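Local structure of choline/ethanolamine kinase family protein (Mesorhizobium loti, 3DXQ) at residues L171-C176 and S200-P205. The protein probably phosphorylates ethanolamine or a related amino alcohol, using a protein-kinase-like fold. Sequence-based numbering, arbitrary orientation.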
loop_
_atom_site.group_PDB
_atom_site.type_symbol
_atom_site.label_atom_id
_atom_site.label_comp_id
_atom_site.label_asym_id
_atom_site.label_seq_id
_atom_site.Cartn_x
_atom_site.Cartn_y
_atom_site.Cartn_z
ATOM N N LEU A 171 14.661 -3.868 -14.280
ATOM C CA LEU A 171 13.378 -4.277 -13.760
ATOM C C LEU A 171 12.300 -3.527 -14.547
ATOM O O LEU A 171 12.518 -2.405 -15.003
ATOM C CB LEU A 171 13.286 -3.946 -12.287
ATOM C CG LEU A 171 14.370 -4.593 -11.423
ATOM C CD1 LEU A 171 14.532 -3.827 -10.129
ATOM C CD2 LEU A 171 14.041 -6.057 -11.181
ATOM N N PRO A 172 11.136 -4.145 -14.722
ATOM C CA PRO A 172 10.086 -3.446 -15.409
ATOM C C PRO A 172 9.540 -2.337 -14.513
ATOM O O PRO A 172 9.749 -2.386 -13.296
ATOM C CB PRO A 172 9.035 -4.531 -15.637
ATOM C CG PRO A 172 9.261 -5.528 -14.530
ATOM C CD PRO A 172 10.733 -5.491 -14.272
ATOM N N LEU A 173 8.875 -1.358 -15.129
ATOM C CA LEU A 173 8.347 -0.183 -14.443
ATOM C C LEU A 173 6.849 -0.050 -14.756
ATOM O O LEU A 173 6.420 -0.034 -15.917
ATOM C CB LEU A 173 9.092 1.076 -14.888
ATOM C CG LEU A 173 9.171 2.217 -13.867
ATOM C CD1 LEU A 173 10.123 1.867 -12.685
ATOM C CD2 LEU A 173 9.619 3.490 -14.546
ATOM N N ALA A 174 6.045 0.006 -13.710
ATOM C CA ALA A 174 4.617 0.067 -13.878
ATOM C C ALA A 174 4.019 1.093 -12.919
ATOM O O ALA A 174 4.628 1.421 -11.880
ATOM C CB ALA A 174 4.030 -1.312 -13.615
ATOM N N ALA A 175 2.835 1.596 -13.281
ATOM C CA ALA A 175 2.039 2.447 -12.398
ATOM C C ALA A 175 1.561 1.643 -11.177
ATOM O O ALA A 175 0.606 0.898 -11.267
ATOM C CB ALA A 175 0.829 2.999 -13.167
ATOM N N CYS A 176 2.229 1.809 -10.037
ATOM C CA CYS A 176 1.935 1.025 -8.849
ATOM C C CYS A 176 1.265 1.797 -7.730
ATOM O O CYS A 176 1.531 2.971 -7.521
ATOM C CB CYS A 176 3.227 0.417 -8.325
ATOM S SG CYS A 176 3.993 -0.703 -9.495
ATOM N N SER A 200 1.117 6.523 -4.550
ATOM C CA SER A 200 1.282 5.991 -5.898
ATOM C C SER A 200 2.515 6.519 -6.556
ATOM O O SER A 200 2.965 7.609 -6.229
ATOM C CB SER A 200 0.094 6.368 -6.783
ATOM O OG SER A 200 -1.113 5.866 -6.263
ATOM N N GLY A 201 3.031 5.740 -7.505
ATOM C CA GLY A 201 4.213 6.097 -8.288
ATOM C C GLY A 201 4.607 5.001 -9.289
ATOM O O GLY A 201 4.052 3.893 -9.280
HETATM N N MSE A 202 5.550 5.310 -10.176
HETATM C CA MSE A 202 6.083 4.315 -11.085
HETATM C C MSE A 202 7.001 3.483 -10.193
HETATM O O MSE A 202 7.709 4.047 -9.356
HETATM C CB MSE A 202 6.871 4.965 -12.221
HETATM C CG MSE A 202 6.086 5.941 -13.058
HETATM SE SE MSE A 202 4.396 5.148 -13.688
HETATM C CE MSE A 202 5.181 3.716 -14.848
ATOM N N ASN A 203 6.971 2.158 -10.359
ATOM C CA ASN A 203 7.696 1.248 -9.508
ATOM C C ASN A 203 7.803 -0.131 -10.171
ATOM O O ASN A 203 7.222 -0.382 -11.240
ATOM C CB ASN A 203 6.942 1.136 -8.175
ATOM C CG ASN A 203 7.795 0.561 -7.043
ATOM O OD1 ASN A 203 8.960 0.237 -7.219
ATOM N ND2 ASN A 203 7.193 0.435 -5.872
ATOM N N ASP A 204 8.589 -1.010 -9.548
ATOM C CA ASP A 204 8.643 -2.422 -9.924
ATOM C C ASP A 204 7.289 -3.005 -9.530
ATOM O O ASP A 204 6.976 -3.041 -8.349
ATOM C CB ASP A 204 9.753 -3.101 -9.147
ATOM C CG ASP A 204 9.951 -4.542 -9.522
ATOM O OD1 ASP A 204 9.074 -5.129 -10.195
ATOM O OD2 ASP A 204 11.010 -5.079 -9.105
ATOM N N PRO A 205 6.486 -3.457 -10.514
ATOM C CA PRO A 205 5.155 -3.960 -10.256
ATOM C C PRO A 205 5.082 -4.962 -9.123
ATOM O O PRO A 205 4.069 -5.010 -8.429
ATOM C CB PRO A 205 4.781 -4.653 -11.583
ATOM C CG PRO A 205 6.039 -4.772 -12.345
ATOM C CD PRO A 205 6.824 -3.588 -11.939
#
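A two-stranded antiparallel sheet in the helical, C-terminal part of this kinase-like fold pairs Ala174-Cys176 with Gly201-Asn203, strands that, as in related kinases, probably flank the catalytic loop. Two reciprocal pairs of backbone hydrogen bonds hold it. Ala174 N reaches Asn203 O at 2.8 Å, answered by Asn203 N to Ala174 O; Cys176 N reaches Gly201 O at 2.9 Å, answered by Gly201 N to Cys176 O. Between them sits the non-hydrogen-bonded pair Ala175-Met202. The selenomethionine chain of Met202, bent at chi2 and chi3 (-65°), folds back over the partner strand, laying CE 3.5 Å from Ala175 N. Leu173 CD2 meets Met202 CB at 3.9 Å, the two side chains crossing at about a right angle. The ring of Pro205 lies over the face of Ala174 and Cys176, with CD against Ala174 CB, and its CG meets Pro172 CG at 4.0 Å. Pro205 CA lies 3.5 Å from Cys176 SG. An alanine in place of Pro205 would lack CG and CD, and is likely to open a gap beside Pro172 CG and Ala174 CB. Asp204 OD1 caps the backbone N of Leu206, at the turn into helix 206-215, and forms a salt bridge with Arg242; OD2 is hydrogen-bonded to Tyr246 OH, also on helix 237-263, where Leu171 packs too. His118 of helix 106-118 touches Ala174, Cys176 and Pro205, and Met202 makes backbone hydrogen bonds with Phe126 and Phe128 before helix 130-141.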